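Local coordinates for putative iron-regulated protein A (Parabacteroides distasonis ATCC 8503, PDB 4ECG) that binds calcium ions and belongs to the imelysin-like M75 family, which makes it a putative metalloendopeptidase whose physiological role is probably connected with iron, at residues Trp88-Ala93 against Asn291-Lys296; Asp105-Ser110 against Asn144-His149; Trp111-Asn116 against Ser278-Asn283. All coordinates share one frame; numbering follows the deposited sequence.

Contact 1 (Trp88-Ala93 against Asn291-Lys296); sequences WEQSEA and NIVSIK. With CA (calcium ion), chain F.
Asn-291 reaches from helix 284-300 to the C-terminal end of helix 71-89 and meets Glu-89 there twice. Its CB, 4.3 Å from Glu-89 O, makes no close contact. CG comes to 3.7 Å from Glu-89 OE1 as the two side chains run side by side, their amide and carboxylate planes turned 56° apart. At the tip the labour is divided. ND2 gives one hydrogen bond to Glu-89 O (3.0 Å), which lies almost in the amide plane, and a second to Glu-89 OE1 (3.0 Å), met from above the carboxylate plane; OD1 turns to Lys-250. A leucine here would probably leave both Glu-89 oxygens without this donor, let the carboxylate turn more easily and deprive Lys-250 of an acceptor.

One helical turn further on, Ser-294 carries its OG anti to the backbone N (chi1 -169°), the position from which it reaches the Glu-89 to Glu-92 beta turn. OG donates to Gln-90 O at 2.7 Å, from well above the carbonyl plane, and accepts from Ala-93 N at 2.9 Å. The turn thus held presents Glu-92, whose OE2 binds calcium together with Asp-109, while Glu-89 OE2 stays 3.3 Å from the ion. A type I turn at a helix end, fixed by a second helix, here shapes one wall of a buried carboxylate calcium site.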
loop_
_atom_site.group_PDB
_atom_site.type_symbol
_atom_site.label_atom_id
_atom_site.label_comp_id
_atom_site.label_asym_id
_atom_site.label_seq_id
_atom_site.Cartn_x
_atom_site.Cartn_y
_atom_site.Cartn_z
ATOM N N TRP A 88 -2.698 -5.758 0.520
ATOM C CA TRP A 88 -1.403 -5.145 0.504
ATOM C C TRP A 88 -1.567 -3.634 0.443
ATOM O O TRP A 88 -0.887 -2.916 1.155
ATOM C CB TRP A 88 -0.562 -5.647 -0.670
ATOM C CG TRP A 88 0.656 -4.804 -0.938
ATOM C CD1 TRP A 88 0.896 -4.048 -2.050
ATOM C CD2 TRP A 88 1.821 -4.593 -0.083
ATOM N NE1 TRP A 88 2.075 -3.411 -1.955
ATOM C CE2 TRP A 88 2.685 -3.698 -0.800
ATOM C CE3 TRP A 88 2.209 -5.050 1.151
ATOM C CZ2 TRP A 88 3.878 -3.246 -0.286
ATOM C CZ3 TRP A 88 3.426 -4.601 1.676
ATOM C CH2 TRP A 88 4.233 -3.715 0.974
ATOM N N GLU A 89 -2.445 -3.132 -0.405
ATOM C CA GLU A 89 -2.571 -1.694 -0.519
ATOM C C GLU A 89 -3.316 -1.132 0.702
ATOM O O GLU A 89 -3.074 0.000 1.101
ATOM C CB GLU A 89 -3.291 -1.307 -1.811
ATOM C CG GLU A 89 -2.540 -1.523 -3.085
ATOM C CD GLU A 89 -1.265 -0.710 -3.190
ATOM O OE1 GLU A 89 -1.297 0.517 -3.339
ATOM O OE2 GLU A 89 -0.203 -1.317 -3.148
ATOM N N GLN A 90 -4.206 -1.941 1.286
ATOM C CA GLN A 90 -4.867 -1.625 2.544
ATOM C C GLN A 90 -3.915 -1.662 3.732
ATOM O O GLN A 90 -4.336 -1.432 4.874
ATOM C CB GLN A 90 -6.101 -2.520 2.772
ATOM C CG GLN A 90 -7.209 -2.192 1.772
ATOM C CD GLN A 90 -8.552 -2.823 2.071
ATOM O OE1 GLN A 90 -8.680 -3.655 2.933
ATOM N NE2 GLN A 90 -9.548 -2.428 1.320
ATOM N N SER A 91 -2.616 -1.867 3.475
ATOM C CA SER A 91 -1.646 -1.952 4.563
ATOM C C SER A 91 -0.614 -0.862 4.511
ATOM O O SER A 91 0.298 -0.840 5.341
ATOM C CB SER A 91 -0.954 -3.315 4.555
ATOM O OG SER A 91 0.103 -3.339 3.633
ATOM N N GLU A 92 -0.763 0.069 3.578
ATOM C CA GLU A 92 0.240 1.106 3.395
ATOM C C GLU A 92 0.188 2.210 4.443
ATOM O O GLU A 92 1.110 3.055 4.472
ATOM C CB GLU A 92 0.243 1.667 1.970
ATOM C CG GLU A 92 0.834 0.665 0.959
ATOM C CD GLU A 92 1.313 1.267 -0.371
ATOM O OE1 GLU A 92 1.773 2.433 -0.398
ATOM O OE2 GLU A 92 1.260 0.522 -1.390
ATOM N N ALA A 93 -0.830 2.201 5.315
ATOM C CA ALA A 93 -0.851 3.159 6.448
ATOM C C ALA A 93 0.062 2.672 7.570
ATOM O O ALA A 93 0.314 3.414 8.518
ATOM C CB ALA A 93 -2.270 3.395 6.979
ATOM N N ASN A 291 -5.291 2.420 -0.367
ATOM C CA ASN A 291 -4.386 3.147 0.494
ATOM C C ASN A 291 -5.082 4.087 1.513
ATOM O O ASN A 291 -4.615 4.265 2.647
ATOM C CB ASN A 291 -3.473 4.025 -0.326
ATOM C CG ASN A 291 -2.527 3.266 -1.233
ATOM O OD1 ASN A 291 -2.106 3.813 -2.262
ATOM N ND2 ASN A 291 -2.170 2.027 -0.864
ATOM N N ILE A 292 -6.191 4.701 1.127
ATOM C CA ILE A 292 -6.889 5.560 2.082
ATOM C C ILE A 292 -7.766 4.682 2.975
ATOM O O ILE A 292 -7.917 4.978 4.124
ATOM C CB ILE A 292 -7.674 6.652 1.369
ATOM C CG1 ILE A 292 -6.736 7.442 0.449
ATOM C CG2 ILE A 292 -8.379 7.538 2.378
ATOM C CD1 ILE A 292 -5.504 8.092 1.109
ATOM N N VAL A 293 -8.262 3.548 2.485
ATOM C CA VAL A 293 -8.999 2.596 3.356
ATOM C C VAL A 293 -8.051 2.142 4.479
ATOM O O VAL A 293 -8.452 1.987 5.601
ATOM C CB VAL A 293 -9.697 1.418 2.584
ATOM C CG1 VAL A 293 -10.354 0.410 3.518
ATOM C CG2 VAL A 293 -10.812 1.930 1.727
ATOM N N SER A 294 -6.782 1.975 4.189
ATOM C CA SER A 294 -5.809 1.650 5.216
ATOM C C SER A 294 -5.820 2.667 6.356
ATOM O O SER A 294 -5.765 2.268 7.528
ATOM C CB SER A 294 -4.393 1.581 4.614
ATOM O OG SER A 294 -3.481 1.029 5.523
ATOM N N ILE A 295 -5.915 3.962 6.023
ATOM C CA ILE A 295 -5.988 5.006 7.070
ATOM C C ILE A 295 -7.267 4.854 7.921
ATOM O O ILE A 295 -7.265 4.983 9.149
ATOM C CB ILE A 295 -5.966 6.435 6.464
ATOM C CG1 ILE A 295 -4.657 6.714 5.718
ATOM C CG2 ILE A 295 -6.184 7.461 7.542
ATOM C CD1 ILE A 295 -4.630 8.039 4.984
ATOM N N LYS A 296 -8.350 4.595 7.213
ATOM C CA LYS A 296 -9.683 4.530 7.748
ATOM C C LYS A 296 -9.793 3.393 8.727
ATOM O O LYS A 296 -10.299 3.562 9.820
ATOM C CB LYS A 296 -10.705 4.377 6.614
ATOM C CG LYS A 296 -12.147 4.539 7.054
ATOM C CD LYS A 296 -13.119 4.524 5.877
ATOM C CE LYS A 296 -14.558 4.636 6.320
ATOM N NZ LYS A 296 -15.503 4.429 5.190
HETATM CA CA CA F . 2.421 0.632 -3.879
#

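Contact 2 (Asp105-Ser110 against Asn144-His149); sequences DPSLDS and NLRGFH. With CA (calcium ion), chain F.
Leu-108 and Phe-148 supply the one direct backbone bond of this contact: Phe-148 N donates to Leu-108 O at 2.8 Å, nearly straight at 169°. Gly-147 approaches the same oxygen with its CA, and with its positive phi (85°) it suits a site where a CB would run into that carbonyl.

Side-chain hydrogen bonding centres on Ser-107 OG, which accepts a hydrogen bond from Arg-146 NH2 (2.8 Å) and a weak one from NE; Asp-187 is a further partner of this hydroxyl. Water adds a bridge, accepting from His-149 N and lying within bonding distance of Ser-110 O and Arg-146 O.

Ionic and metal contacts gather at Asp-109. OD2 binds calcium at 2.5 Å and receives Trp-88 NE1, whereas OD1 is paired with Arg-85. Although His-149 NE2 lies 2.9 Å from OD1, the angle is poor for a bond; NE2 bonds to Glu-277 and ND1 to Glu-152, the last residue of the Gly-x-His-x-x-Glu signature of imelysins.

Apolar contact is slight, with Leu-108 CD2 4.3 Å from Phe-148 CE2. Helix 104-109 meets helix 147-155 here, with helix 71-89 beside Leu-108 and Asp-109, and helix 171-196 touching Ser-107, Leu-108 and Phe-148.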
loop_
_atom_site.group_PDB
_atom_site.type_symbol
_atom_site.label_atom_id
_atom_site.label_comp_id
_atom_site.label_asym_id
_atom_site.label_seq_id
_atom_site.Cartn_x
_atom_site.Cartn_y
_atom_site.Cartn_z
ATOM N N ASP A 105 8.707 -3.714 1.344
ATOM C CA ASP A 105 7.942 -2.798 0.461
ATOM C C ASP A 105 8.619 -2.714 -0.930
ATOM O O ASP A 105 8.016 -3.043 -1.947
ATOM C CB ASP A 105 7.816 -1.421 1.163
ATOM C CG ASP A 105 7.115 -0.346 0.317
ATOM O OD1 ASP A 105 6.274 -0.651 -0.556
ATOM O OD2 ASP A 105 7.367 0.853 0.578
ATOM N N PRO A 106 9.913 -2.359 -1.000
ATOM C CA PRO A 106 10.460 -2.379 -2.352
ATOM C C PRO A 106 10.657 -3.771 -2.945
ATOM O O PRO A 106 10.608 -3.931 -4.159
ATOM C CB PRO A 106 11.817 -1.650 -2.182
ATOM C CG PRO A 106 12.144 -1.826 -0.755
ATOM C CD PRO A 106 10.808 -1.630 -0.099
ATOM N N SER A 107 10.867 -4.780 -2.123
ATOM C CA SER A 107 11.047 -6.108 -2.681
ATOM C C SER A 107 9.758 -6.568 -3.370
ATOM O O SER A 107 9.799 -7.174 -4.417
ATOM C CB SER A 107 11.487 -7.097 -1.610
ATOM O OG SER A 107 11.822 -8.354 -2.197
ATOM N N LEU A 108 8.628 -6.243 -2.772
ATOM C CA LEU A 108 7.305 -6.682 -3.217
ATOM C C LEU A 108 6.735 -5.805 -4.321
ATOM O O LEU A 108 5.884 -6.267 -5.052
ATOM C CB LEU A 108 6.326 -6.603 -2.039
ATOM C CG LEU A 108 6.196 -7.838 -1.151
ATOM C CD1 LEU A 108 5.537 -7.433 0.145
ATOM C CD2 LEU A 108 5.411 -8.940 -1.904
ATOM N N ASP A 109 7.160 -4.529 -4.436
ATOM C CA ASP A 109 6.302 -3.578 -5.125
ATOM C C ASP A 109 7.048 -2.366 -5.665
ATOM O O ASP A 109 6.553 -1.241 -5.603
ATOM C CB ASP A 109 5.168 -3.168 -4.165
ATOM C CG ASP A 109 3.914 -2.567 -4.876
ATOM O OD1 ASP A 109 3.603 -2.902 -6.048
ATOM O OD2 ASP A 109 3.203 -1.769 -4.195
ATOM N N SER A 110 8.197 -2.606 -6.285
ATOM C CA SER A 110 8.917 -1.508 -6.902
ATOM C C SER A 110 8.227 -0.997 -8.169
ATOM O O SER A 110 7.713 -1.772 -8.993
ATOM C CB SER A 110 10.384 -1.891 -7.182
ATOM O OG SER A 110 11.078 -2.180 -5.973
ATOM N N ASN A 144 13.820 -4.029 -8.979
ATOM C CA ASN A 144 13.201 -3.404 -10.133
ATOM C C ASN A 144 13.018 -4.431 -11.259
ATOM O O ASN A 144 12.568 -4.094 -12.338
ATOM C CB ASN A 144 14.061 -2.247 -10.680
ATOM C CG ASN A 144 14.310 -1.138 -9.668
ATOM O OD1 ASN A 144 13.487 -0.871 -8.788
ATOM N ND2 ASN A 144 15.472 -0.476 -9.808
ATOM N N LEU A 145 13.367 -5.678 -10.999
ATOM C CA LEU A 145 13.153 -6.773 -11.929
ATOM C C LEU A 145 12.158 -7.811 -11.389
ATOM O O LEU A 145 12.017 -8.891 -11.959
ATOM C CB LEU A 145 14.513 -7.440 -12.179
ATOM C CG LEU A 145 15.650 -6.574 -12.749
ATOM C CD1 LEU A 145 17.017 -7.277 -12.533
ATOM C CD2 LEU A 145 15.378 -6.245 -14.207
ATOM N N ARG A 146 11.482 -7.506 -10.286
ATOM C CA ARG A 146 10.549 -8.429 -9.721
ATOM C C ARG A 146 9.295 -7.738 -9.104
ATOM O O ARG A 146 8.955 -6.659 -9.489
ATOM C CB ARG A 146 11.298 -9.372 -8.759
ATOM C CG ARG A 146 11.829 -8.701 -7.530
ATOM C CD ARG A 146 12.193 -9.695 -6.452
ATOM N NE ARG A 146 12.679 -9.020 -5.232
ATOM C CZ ARG A 146 13.934 -8.942 -4.802
ATOM N NH1 ARG A 146 14.931 -9.510 -5.459
ATOM N NH2 ARG A 146 14.197 -8.307 -3.652
ATOM N N GLY A 147 8.567 -8.409 -8.219
ATOM C CA GLY A 147 7.482 -7.788 -7.459
ATOM C C GLY A 147 6.175 -7.790 -8.235
ATOM O O GLY A 147 6.130 -8.325 -9.367
ATOM N N PHE A 148 5.142 -7.202 -7.609
ATOM C CA PHE A 148 3.771 -7.136 -8.157
ATOM C C PHE A 148 3.720 -6.649 -9.614
ATOM O O PHE A 148 2.969 -7.155 -10.429
ATOM C CB PHE A 148 2.913 -6.159 -7.376
ATOM C CG PHE A 148 2.195 -6.738 -6.205
ATOM C CD1 PHE A 148 0.961 -7.290 -6.359
ATOM C CD2 PHE A 148 2.717 -6.610 -4.934
ATOM C CE1 PHE A 148 0.261 -7.757 -5.285
ATOM C CE2 PHE A 148 2.032 -7.072 -3.845
ATOM C CZ PHE A 148 0.796 -7.658 -4.033
ATOM N N HIS A 149 4.543 -5.681 -9.928
ATOM C CA HIS A 149 4.428 -5.053 -11.244
ATOM C C HIS A 149 5.114 -5.808 -12.346
ATOM O O HIS A 149 4.745 -5.662 -13.506
ATOM C CB HIS A 149 4.853 -3.585 -11.177
ATOM C CG HIS A 149 3.993 -2.764 -10.230
ATOM N ND1 HIS A 149 2.663 -2.609 -10.407
ATOM C CD2 HIS A 149 4.305 -2.127 -9.050
ATOM C CE1 HIS A 149 2.169 -1.892 -9.406
ATOM N NE2 HIS A 149 3.176 -1.585 -8.572
HETATM CA CA CA F . 2.421 0.632 -3.879
HETATM O O HOH W 1 7.076 -4.521 -8.774
#

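Contact 3 (Trp111-Asn116 against Ser278-Asn283); sequences WPLDKN and SWYSWN. With CA (calcium ion), chain K.
Trp-111, Trp-279 and Tyr-280 form an aromatic cluster near the protein surface, joining the loop ahead of helix 115-124 to the one ahead of helix 284-300. In the first shell, Trp-111 turns an edge of its six-membered ring toward the face of Tyr-280 in an offset edge-to-face pair, planes 72° apart and CZ3 3.6 Å from Tyr-280 CE2. Against Trp-279 it meets rim to rim, with CZ2 3.9 Å from Trp-279 CD1. Leu-113 adds to this shell, its CD1 touching the edge of the tyrosine ring 4.1 Å from Tyr-280 CE2.

Further out, water links the two loops, lying 3.0 Å from both Leu-113 N, which donates to it, and Tyr-280 OH. The two aromatic neighbours brace one another, Tyr-280 CD1 sitting over the centre of the Trp-279 ring.

What positions Trp-111 is its own backbone and surroundings. With chi1 at -174°, the indole swings away from its own backbone N and across to the 278-283 loop; its NE1 makes a weak hydrogen bond to Ala-275 O, at the end of helix 271-275, and His-149 packs edge-to-face with it. The peptide bond to Pro-112 is cis, and the proline CB lies over one indole face. On the backbone side, Trp-111 O binds a calcium ion at 2.3 Å, alongside three waters.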
loop_
_atom_site.group_PDB
_atom_site.type_symbol
_atom_site.label_atom_id
_atom_site.label_comp_id
_atom_site.label_asym_id
_atom_site.label_seq_id
_atom_site.Cartn_x
_atom_site.Cartn_y
_atom_site.Cartn_z
ATOM N N TRP A 111 8.248 0.325 -8.310
ATOM C CA TRP A 111 7.806 1.028 -9.502
ATOM C C TRP A 111 8.635 2.296 -9.678
ATOM O O TRP A 111 8.974 2.983 -8.687
ATOM C CB TRP A 111 6.325 1.387 -9.344
ATOM C CG TRP A 111 5.737 1.997 -10.576
ATOM C CD1 TRP A 111 5.471 3.335 -10.818
ATOM C CD2 TRP A 111 5.371 1.309 -11.814
ATOM N NE1 TRP A 111 4.998 3.520 -12.097
ATOM C CE2 TRP A 111 4.923 2.345 -12.743
ATOM C CE3 TRP A 111 5.451 0.001 -12.257
ATOM C CZ2 TRP A 111 4.521 2.043 -14.028
ATOM C CZ3 TRP A 111 5.037 -0.301 -13.548
ATOM C CH2 TRP A 111 4.571 0.695 -14.411
ATOM N N PRO A 112 9.020 2.616 -10.928
ATOM C CA PRO A 112 8.867 1.811 -12.157
ATOM C C PRO A 112 9.873 0.653 -12.244
ATOM O O PRO A 112 10.715 0.480 -11.355
ATOM C CB PRO A 112 9.144 2.825 -13.284
ATOM C CG PRO A 112 10.074 3.790 -12.656
ATOM C CD PRO A 112 9.690 3.895 -11.203
ATOM N N LEU A 113 9.774 -0.098 -13.332
ATOM C CA LEU A 113 10.551 -1.275 -13.541
ATOM C C LEU A 113 11.717 -0.973 -14.471
ATOM O O LEU A 113 11.662 -0.070 -15.282
ATOM C CB LEU A 113 9.673 -2.401 -14.145
ATOM C CG LEU A 113 8.467 -2.859 -13.334
ATOM C CD1 LEU A 113 7.585 -3.771 -14.222
ATOM C CD2 LEU A 113 8.872 -3.535 -12.014
ATOM N N ASP A 114 12.766 -1.785 -14.359
ATOM C CA ASP A 114 13.819 -1.792 -15.316
ATOM C C ASP A 114 13.449 -2.711 -16.484
ATOM O O ASP A 114 13.837 -3.898 -16.548
ATOM C CB ASP A 114 15.112 -2.220 -14.643
ATOM C CG ASP A 114 16.288 -2.382 -15.636
ATOM O OD1 ASP A 114 16.152 -1.965 -16.800
ATOM O OD2 ASP A 114 17.336 -2.922 -15.234
ATOM N N LYS A 115 12.718 -2.128 -17.422
ATOM C CA LYS A 115 12.168 -2.851 -18.546
ATOM C C LYS A 115 13.253 -3.405 -19.450
ATOM O O LYS A 115 13.132 -4.506 -19.936
ATOM C CB LYS A 115 11.181 -1.957 -19.321
ATOM C CG LYS A 115 9.938 -1.614 -18.485
ATOM C CD LYS A 115 8.912 -0.743 -19.223
ATOM C CE LYS A 115 9.313 0.728 -19.268
ATOM N NZ LYS A 115 8.925 1.335 -20.597
ATOM N N ASN A 116 14.341 -2.698 -19.658
ATOM C CA ASN A 116 15.422 -3.312 -20.438
ATOM C C ASN A 116 16.035 -4.568 -19.795
ATOM O O ASN A 116 16.316 -5.537 -20.483
ATOM C CB ASN A 116 16.544 -2.301 -20.819
ATOM C CG ASN A 116 16.070 -1.214 -21.824
ATOM O OD1 ASN A 116 14.970 -1.245 -22.397
ATOM N ND2 ASN A 116 16.910 -0.254 -22.024
ATOM N N SER A 278 0.391 0.648 -11.856
ATOM C CA SER A 278 -0.699 -0.313 -12.133
ATOM C C SER A 278 -1.507 0.084 -13.371
ATOM O O SER A 278 -2.608 -0.350 -13.554
ATOM C CB SER A 278 -1.653 -0.492 -10.966
ATOM O OG SER A 278 -0.956 -0.970 -9.853
ATOM N N TRP A 279 -0.924 0.841 -14.277
ATOM C CA TRP A 279 -1.531 0.969 -15.565
ATOM C C TRP A 279 -1.579 -0.279 -16.398
ATOM O O TRP A 279 -2.426 -0.389 -17.290
ATOM C CB TRP A 279 -0.886 2.123 -16.333
ATOM C CG TRP A 279 0.357 1.837 -17.124
ATOM C CD1 TRP A 279 1.670 2.019 -16.725
ATOM C CD2 TRP A 279 0.443 1.408 -18.523
ATOM N NE1 TRP A 279 2.542 1.693 -17.729
ATOM C CE2 TRP A 279 1.875 1.366 -18.847
ATOM C CE3 TRP A 279 -0.475 1.068 -19.486
ATOM C CZ2 TRP A 279 2.338 1.013 -20.089
ATOM C CZ3 TRP A 279 -0.002 0.709 -20.743
ATOM C CH2 TRP A 279 1.386 0.665 -21.026
ATOM N N TYR A 280 -0.707 -1.242 -16.167
ATOM C CA TYR A 280 -0.792 -2.467 -16.986
ATOM C C TYR A 280 -2.162 -3.127 -16.843
ATOM O O TYR A 280 -2.764 -3.571 -17.830
ATOM C CB TYR A 280 0.328 -3.479 -16.643
ATOM C CG TYR A 280 1.740 -2.935 -16.755
ATOM C CD1 TYR A 280 2.111 -2.041 -17.778
ATOM C CD2 TYR A 280 2.719 -3.320 -15.858
ATOM C CE1 TYR A 280 3.420 -1.570 -17.883
ATOM C CE2 TYR A 280 4.001 -2.824 -15.945
ATOM C CZ TYR A 280 4.365 -1.962 -16.953
ATOM O OH TYR A 280 5.682 -1.464 -17.010
ATOM N N SER A 281 -2.670 -3.149 -15.610
ATOM C CA SER A 281 -3.874 -3.854 -15.278
ATOM C C SER A 281 -5.044 -2.918 -15.003
ATOM O O SER A 281 -6.168 -3.408 -14.743
ATOM C CB SER A 281 -3.639 -4.724 -14.034
ATOM O OG SER A 281 -3.355 -3.931 -12.912
ATOM N N TRP A 282 -4.803 -1.612 -15.056
ATOM C CA TRP A 282 -5.830 -0.607 -14.668
ATOM C C TRP A 282 -6.275 -0.826 -13.233
ATOM O O TRP A 282 -7.449 -0.967 -12.968
ATOM C CB TRP A 282 -7.064 -0.653 -15.593
ATOM C CG TRP A 282 -6.834 -0.319 -17.056
ATOM C CD1 TRP A 282 -5.620 -0.170 -17.721
ATOM C CD2 TRP A 282 -7.859 -0.114 -18.117
ATOM N NE1 TRP A 282 -5.820 0.107 -19.045
ATOM C CE2 TRP A 282 -7.123 0.167 -19.343
ATOM C CE3 TRP A 282 -9.245 -0.160 -18.160
ATOM C CZ2 TRP A 282 -7.766 0.407 -20.552
ATOM C CZ3 TRP A 282 -9.899 0.071 -19.378
ATOM C CH2 TRP A 282 -9.179 0.347 -20.549
ATOM N N ASN A 283 -5.337 -0.907 -12.296
ATOM C CA ASN A 283 -5.681 -1.125 -10.909
ATOM C C ASN A 283 -5.362 0.115 -10.115
ATOM O O ASN A 283 -5.389 0.077 -8.907
ATOM C CB ASN A 283 -4.943 -2.361 -10.334
ATOM C CG ASN A 283 -5.794 -3.199 -9.353
ATOM O OD1 ASN A 283 -6.730 -3.939 -9.741
ATOM N ND2 ASN A 283 -5.392 -3.169 -8.088
HETATM CA CA CA K . 9.497 4.422 -6.928
HETATM O O HOH W 2 10.613 2.308 -6.742
HETATM O O HOH W 3 7.783 0.210 -15.602
HETATM O O HOH W 4 9.239 6.257 -8.528
HETATM O O HOH W 5 7.653 3.034 -6.097
#

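Overall arrangement
Followed from the N terminus, the chain leaves helix 71-89 through 88-93, the first half of contact 1, and then passes 105-110 and 111-116, the first halves of contacts 2 and 3. Residues 144-149 return to close contact 2, the shortest loop. Well beyond, 278-283 closes contact 3, and 291-296 in helix 284-300 closes contact 1 around both others. Contacts 2 and 3 cross, their segments alternating, and they touch through Asn-144 O and Asp-114 N. Contacts 1 and 2 share one calcium ion; contacts 1 and 3 remain about 6 Å apart at their nearest atoms. Together they tie helices 71-89, 104-109, 115-124, 147-155 and 284-300 into one helical body.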